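Local coordinates for protein putative histidinol-phosphate aminotransferase (Erwinia carotovora atroseptica, PDB 3LY1) that probably acts as a pyridoxal-phosphate-dependent aminotransferase of the class II family, in the histidinol-phosphate aminotransferase subfamily, at residues V178-A183 with F191-P196; E184-P189 with P289-F294. One frame throughout, in Å; residues are numbered along the deposited sequence.

Contact 1. Residues V178-A183 with F191-P196. With PLP (pyridoxal-5'-phosphate), chain E.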
loop_
_atom_site.group_PDB
_atom_site.type_symbol
_atom_site.label_atom_id
_atom_site.label_comp_id
_atom_site.label_asym_id
_atom_site.label_seq_id
_atom_site.Cartn_x
_atom_site.Cartn_y
_atom_site.Cartn_z
ATOM N N VAL A 178 -2.119 -4.257 -19.541
ATOM C CA VAL A 178 -2.607 -5.606 -19.672
ATOM C C VAL A 178 -2.579 -6.257 -18.298
ATOM O O VAL A 178 -1.515 -6.369 -17.680
ATOM C CB VAL A 178 -1.768 -6.471 -20.685
ATOM C CG1 VAL A 178 -2.437 -7.813 -20.939
ATOM C CG2 VAL A 178 -1.526 -5.714 -22.022
ATOM N N ASP A 179 -3.763 -6.647 -17.819
ATOM C CA ASP A 179 -3.980 -7.096 -16.443
ATOM C C ASP A 179 -4.162 -8.597 -16.462
ATOM O O ASP A 179 -5.211 -9.100 -16.858
ATOM C CB ASP A 179 -5.190 -6.328 -15.837
ATOM C CG ASP A 179 -5.452 -6.650 -14.368
ATOM O OD1 ASP A 179 -4.935 -7.708 -13.855
ATOM O OD2 ASP A 179 -6.221 -5.835 -13.724
ATOM N N GLU A 180 -3.115 -9.316 -16.046
ATOM C CA GLU A 180 -3.114 -10.759 -16.082
ATOM C C GLU A 180 -3.241 -11.365 -14.696
ATOM O O GLU A 180 -2.644 -12.401 -14.416
ATOM C CB GLU A 180 -1.860 -11.234 -16.793
ATOM C CG GLU A 180 -1.822 -10.768 -18.282
ATOM C CD GLU A 180 -0.628 -11.308 -19.103
ATOM O OE1 GLU A 180 0.214 -12.098 -18.590
ATOM O OE2 GLU A 180 -0.558 -10.924 -20.300
ATOM N N ALA A 181 -4.050 -10.728 -13.838
ATOM C CA ALA A 181 -4.346 -11.214 -12.481
ATOM C C ALA A 181 -4.615 -12.708 -12.467
ATOM O O ALA A 181 -4.067 -13.417 -11.630
ATOM C CB ALA A 181 -5.550 -10.443 -11.889
ATOM N N TYR A 182 -5.444 -13.203 -13.397
ATOM C CA TYR A 182 -5.896 -14.606 -13.345
ATOM C C TYR A 182 -5.182 -15.566 -14.301
ATOM O O TYR A 182 -5.671 -16.679 -14.545
ATOM C CB TYR A 182 -7.417 -14.684 -13.575
ATOM C CG TYR A 182 -8.222 -13.832 -12.604
ATOM C CD1 TYR A 182 -8.523 -14.266 -11.325
ATOM C CD2 TYR A 182 -8.668 -12.583 -12.978
ATOM C CE1 TYR A 182 -9.228 -13.436 -10.433
ATOM C CE2 TYR A 182 -9.391 -11.773 -12.104
ATOM C CZ TYR A 182 -9.663 -12.204 -10.833
ATOM O OH TYR A 182 -10.357 -11.373 -9.958
ATOM N N ALA A 183 -4.053 -15.149 -14.852
ATOM C CA ALA A 183 -3.483 -15.822 -16.037
ATOM C C ALA A 183 -2.998 -17.253 -15.759
ATOM O O ALA A 183 -3.107 -18.104 -16.623
ATOM C CB ALA A 183 -2.361 -15.003 -16.644
ATOM N N PHE A 191 -4.418 -18.336 -25.497
ATOM C CA PHE A 191 -3.936 -17.354 -24.531
ATOM C C PHE A 191 -2.419 -17.399 -24.443
ATOM O O PHE A 191 -1.833 -18.480 -24.366
ATOM C CB PHE A 191 -4.486 -17.618 -23.115
ATOM C CG PHE A 191 -3.858 -16.712 -22.059
ATOM C CD1 PHE A 191 -4.380 -15.464 -21.825
ATOM C CD2 PHE A 191 -2.734 -17.088 -21.365
ATOM C CE1 PHE A 191 -3.800 -14.616 -20.885
ATOM C CE2 PHE A 191 -2.131 -16.251 -20.434
ATOM C CZ PHE A 191 -2.678 -15.002 -20.191
ATOM N N ARG A 192 -1.822 -16.208 -24.424
ATOM C CA ARG A 192 -0.385 -16.016 -24.231
ATOM C C ARG A 192 -0.149 -14.821 -23.306
ATOM O O ARG A 192 -0.772 -13.775 -23.491
ATOM C CB ARG A 192 0.308 -15.766 -25.593
ATOM C CG ARG A 192 1.114 -16.932 -26.116
ATOM C CD ARG A 192 1.116 -17.112 -27.630
ATOM N NE ARG A 192 0.981 -15.938 -28.499
ATOM C CZ ARG A 192 0.357 -15.998 -29.674
ATOM N NH1 ARG A 192 -0.195 -17.141 -30.055
ATOM N NH2 ARG A 192 0.246 -14.935 -30.461
ATOM N N SER A 193 0.735 -14.965 -22.315
ATOM C CA SER A 193 1.170 -13.783 -21.535
ATOM C C SER A 193 1.865 -12.776 -22.467
ATOM O O SER A 193 2.578 -13.150 -23.429
ATOM C CB SER A 193 2.085 -14.126 -20.356
ATOM O OG SER A 193 2.550 -12.934 -19.713
ATOM N N ILE A 194 1.619 -11.496 -22.209
ATOM C CA ILE A 194 2.224 -10.427 -22.980
ATOM C C ILE A 194 3.667 -10.197 -22.563
ATOM O O ILE A 194 4.397 -9.464 -23.213
ATOM C CB ILE A 194 1.393 -9.130 -22.875
ATOM C CG1 ILE A 194 1.659 -8.214 -24.084
ATOM C CG2 ILE A 194 1.586 -8.390 -21.521
ATOM C CD1 ILE A 194 0.961 -8.664 -25.326
ATOM N N SER A 195 4.072 -10.811 -21.470
ATOM C CA SER A 195 5.406 -10.621 -20.914
ATOM C C SER A 195 6.599 -10.670 -21.895
ATOM O O SER A 195 7.490 -9.804 -21.813
ATOM C CB SER A 195 5.644 -11.606 -19.758
ATOM O OG SER A 195 6.790 -11.216 -19.032
ATOM N N PRO A 196 6.631 -11.663 -22.818
ATOM C CA PRO A 196 7.787 -11.668 -23.708
ATOM C C PRO A 196 7.903 -10.404 -24.597
ATOM O O PRO A 196 9.018 -10.054 -24.976
ATOM C CB PRO A 196 7.597 -12.939 -24.529
ATOM C CG PRO A 196 6.824 -13.837 -23.633
ATOM C CD PRO A 196 5.848 -12.897 -22.961
HETATM N N1 PLP E . -7.191 -6.974 -11.530
HETATM C C2 PLP E . -8.301 -7.787 -11.632
HETATM C C2A PLP E . -8.772 -8.199 -13.004
HETATM C C3 PLP E . -8.962 -8.163 -10.462
HETATM O O3 PLP E . -10.066 -8.947 -10.562
HETATM C C4 PLP E . -8.487 -7.715 -9.209
HETATM C C4A PLP E . -9.106 -8.218 -7.930
HETATM O O4A PLP E . -10.322 -8.137 -7.866
HETATM C C5 PLP E . -7.365 -6.882 -9.130
HETATM C C6 PLP E . -6.743 -6.515 -10.324
HETATM C C5A PLP E . -6.824 -6.361 -7.816
HETATM O O4P PLP E . -6.365 -7.381 -6.910
HETATM P P PLP E . -5.168 -7.102 -5.891
HETATM O O1P PLP E . -5.119 -5.671 -5.454
HETATM O O2P PLP E . -3.966 -7.525 -6.692
HETATM O O3P PLP E . -5.494 -8.072 -4.768
HETATM O O HOH W 1 -2.247 -11.579 -22.271
#
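E180, just past the end of strand 174-179, grips the 191-196 segment with both carboxylate oxygens. Its chain is extended beyond CG (chi2 -175°), which carries the carboxylate to the turn that leads into helix 195-199. There S193 OG donates to E180 OE1 at 2.7 Å, while the backbone N of I194 donates almost straight to E180 OE2 at 3.0 Å; both oxygens use their syn lone pairs. S193 OG in turn accepts from S195 N, a capping bond at the turn into the helix, and E180 probably helps to hold that hydroxyl in place. A water also donates to E180 OE2 and to R192 O.

I194 CG2 touches E180 OE2 and packs against V178 CB at 4.0 Å, the V178 and I194 side chains crossing at about a right angle. On the A183 flank, F191 CZ approaches A183 CB obliquely at 3.6 Å.

The strand end and the turn after it also hold the cofactor. PLP N1 donates to D179 OD2 at 2.7 Å, and D179 OD1 takes A181 N in an Asx turn. Y182 OH and PLP O3 are 2.5 Å apart in a hydrogen bond, with O3 at the edge of the Y182 ring, near its plane.

The contact lies inside the beta-alpha-beta unit of strand 174-179, helix 195-199 and strand 205-210; I194 also packs on I205 and on helix 160-168.

Contact 2. Residues E184-P189 with P289-F294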
loop_
_atom_site.group_PDB
_atom_site.type_symbol
_atom_site.label_atom_id
_atom_site.label_comp_id
_atom_site.label_asym_id
_atom_site.label_seq_id
_atom_site.Cartn_x
_atom_site.Cartn_y
_atom_site.Cartn_z
ATOM N N GLU A 184 -2.528 -17.545 -14.555
ATOM C CA GLU A 184 -2.046 -18.899 -14.266
ATOM C C GLU A 184 -3.120 -20.006 -14.247
ATOM O O GLU A 184 -2.802 -21.191 -14.332
ATOM C CB GLU A 184 -1.230 -18.918 -12.967
ATOM C CG GLU A 184 0.092 -18.124 -13.043
ATOM C CD GLU A 184 -0.025 -16.629 -12.716
ATOM O OE1 GLU A 184 -1.143 -16.091 -12.622
ATOM O OE2 GLU A 184 1.032 -15.977 -12.571
ATOM N N PHE A 185 -4.383 -19.630 -14.160
ATOM C CA PHE A 185 -5.487 -20.582 -14.203
ATOM C C PHE A 185 -5.839 -21.010 -15.628
ATOM O O PHE A 185 -6.619 -21.946 -15.802
ATOM C CB PHE A 185 -6.730 -19.946 -13.580
ATOM C CG PHE A 185 -6.614 -19.681 -12.111
ATOM C CD1 PHE A 185 -6.586 -20.718 -11.204
ATOM C CD2 PHE A 185 -6.605 -18.387 -11.629
ATOM C CE1 PHE A 185 -6.497 -20.473 -9.841
ATOM C CE2 PHE A 185 -6.521 -18.127 -10.284
ATOM C CZ PHE A 185 -6.463 -19.172 -9.374
ATOM N N VAL A 186 -5.312 -20.301 -16.639
ATOM C CA VAL A 186 -5.805 -20.432 -18.015
ATOM C C VAL A 186 -5.476 -21.816 -18.596
ATOM O O VAL A 186 -4.382 -22.341 -18.387
ATOM C CB VAL A 186 -5.246 -19.321 -18.963
ATOM C CG1 VAL A 186 -5.586 -19.673 -20.406
ATOM C CG2 VAL A 186 -5.813 -17.879 -18.598
ATOM N N ASN A 187 -6.451 -22.409 -19.292
ATOM C CA ASN A 187 -6.229 -23.663 -20.050
ATOM C C ASN A 187 -6.205 -23.429 -21.566
ATOM O O ASN A 187 -5.621 -24.186 -22.294
ATOM C CB ASN A 187 -7.312 -24.687 -19.677
ATOM C CG ASN A 187 -7.064 -25.306 -18.300
ATOM O OD1 ASN A 187 -6.064 -25.996 -18.101
ATOM N ND2 ASN A 187 -7.938 -25.008 -17.335
ATOM N N ASP A 188 -6.848 -22.375 -22.031
ATOM C CA ASP A 188 -6.980 -22.120 -23.473
ATOM C C ASP A 188 -5.601 -21.846 -24.113
ATOM O O ASP A 188 -4.927 -20.897 -23.726
ATOM C CB ASP A 188 -7.908 -20.919 -23.653
ATOM C CG ASP A 188 -8.419 -20.750 -25.070
ATOM O OD1 ASP A 188 -7.665 -21.036 -26.012
ATOM O OD2 ASP A 188 -9.586 -20.282 -25.220
ATOM N N PRO A 189 -5.192 -22.646 -25.119
ATOM C CA PRO A 189 -3.885 -22.416 -25.750
ATOM C C PRO A 189 -3.799 -21.194 -26.682
ATOM O O PRO A 189 -2.695 -20.884 -27.108
ATOM C CB PRO A 189 -3.661 -23.702 -26.559
ATOM C CG PRO A 189 -5.033 -24.124 -26.918
ATOM C CD PRO A 189 -5.850 -23.847 -25.684
ATOM N N PRO A 289 -16.987 -19.419 -21.237
ATOM C CA PRO A 289 -15.821 -20.238 -20.883
ATOM C C PRO A 289 -15.052 -19.541 -19.743
ATOM O O PRO A 289 -14.978 -18.286 -19.686
ATOM C CB PRO A 289 -15.004 -20.289 -22.166
ATOM C CG PRO A 289 -15.946 -19.919 -23.262
ATOM C CD PRO A 289 -16.995 -19.016 -22.651
ATOM N N SER A 290 -14.589 -20.344 -18.808
ATOM C CA SER A 290 -13.983 -19.886 -17.569
ATOM C C SER A 290 -12.519 -20.244 -17.651
ATOM O O SER A 290 -12.169 -21.414 -17.760
ATOM C CB SER A 290 -14.629 -20.616 -16.374
ATOM O OG SER A 290 -13.948 -20.359 -15.169
ATOM N N GLU A 291 -11.668 -19.232 -17.661
ATOM C CA GLU A 291 -10.228 -19.425 -17.711
ATOM C C GLU A 291 -9.530 -18.894 -16.448
ATOM O O GLU A 291 -8.301 -19.026 -16.324
ATOM C CB GLU A 291 -9.660 -18.728 -18.947
ATOM C CG GLU A 291 -10.190 -19.292 -20.225
ATOM C CD GLU A 291 -9.830 -20.758 -20.451
ATOM O OE1 GLU A 291 -8.777 -21.222 -19.975
ATOM O OE2 GLU A 291 -10.617 -21.460 -21.121
ATOM N N GLY A 292 -10.323 -18.301 -15.549
ATOM C CA GLY A 292 -9.890 -17.831 -14.238
ATOM C C GLY A 292 -10.435 -18.738 -13.121
ATOM O O GLY A 292 -10.649 -19.917 -13.339
ATOM N N ASN A 293 -10.679 -18.166 -11.943
ATOM C CA ASN A 293 -11.209 -18.908 -10.780
ATOM C C ASN A 293 -12.660 -18.494 -10.456
ATOM O O ASN A 293 -13.061 -18.388 -9.291
ATOM C CB ASN A 293 -10.250 -18.788 -9.568
ATOM C CG ASN A 293 -10.090 -17.363 -9.040
ATOM O OD1 ASN A 293 -10.528 -16.406 -9.661
ATOM N ND2 ASN A 293 -9.461 -17.235 -7.859
ATOM N N PHE A 294 -13.439 -18.262 -11.517
ATOM C CA PHE A 294 -14.852 -17.872 -11.405
ATOM C C PHE A 294 -15.593 -18.169 -12.714
ATOM O O PHE A 294 -14.954 -18.352 -13.748
ATOM C CB PHE A 294 -14.997 -16.380 -11.092
ATOM C CG PHE A 294 -14.219 -15.476 -12.052
ATOM C CD1 PHE A 294 -12.880 -15.197 -11.821
ATOM C CD2 PHE A 294 -14.831 -14.914 -13.152
ATOM C CE1 PHE A 294 -12.157 -14.385 -12.676
ATOM C CE2 PHE A 294 -14.132 -14.072 -14.015
ATOM C CZ PHE A 294 -12.783 -13.824 -13.785
HETATM O O HOH W 2 -10.412 -23.388 -18.232
HETATM O O HOH W 3 -11.631 -20.291 -23.414
#
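E291 folds its carboxylate against the backbone N-H groups of N187 and D188, joining two loops of the aminotransferase fold: the one that follows strand 174-179 and the one that leads into strand 294-298. Its CG lies anti to the carbonyl carbon and the chain then bends about CB-CG (chi2 -63°), which turns the carboxylate back to the neighbouring loop. E291 OE1 accepts twice. N187 N meets E291 OE1 at 2.7 Å, nearly along the C-O bond. D188 N lies 3.0 Å from E291 OE1 and comes from above the carboxylate plane, 51° out of it. V186 lies across the glutamate, with its CG1 3.6 Å from E291 OE1.

At the other end, F185 turns its ring to N293. N293 CG sits between its own backbone N and carbonyl carbon, which places the amide over the F185 ring. N293 CB lies over one face, 3.9 Å from the ring centroid, a CH-pi contact, and the amide stacks on the ring with the planes 26° apart. N293 ND2 is hydrogen-bonded to N24 O, which helps to hold that amide in place. Between these two points G292 CA passes F185 CB.

D188 and E291 bring two carboxylates close, with D188 OD2 also in a salt bridge with R190, which probably eases the repulsion. One water spans the pair, donating to D188 OD2 at 2.7 Å and to E291 OE2 at 2.8 Å.

Following the chain from the N terminus, strand 174-179 of the mixed seven-stranded sheet runs into 178-183 and then directly into 184-189. Contact 1 closes a short loop, with seven residues between its segments, by bringing 191-196 back beside the strand end. Contact 2 starts inside that loop and closes a far longer one, of 99 residues, at 289-294; the two therefore cross rather than nest. Their atoms meet as well: F191 CB packs on V186 CG1, and Y182, a cofactor-binding residue, lies against N293 and F294. Together they tie the cofactor end of the large sheet to helix 195-199 and to the loop entering the small antiparallel sheet, 294-298 with 327-331.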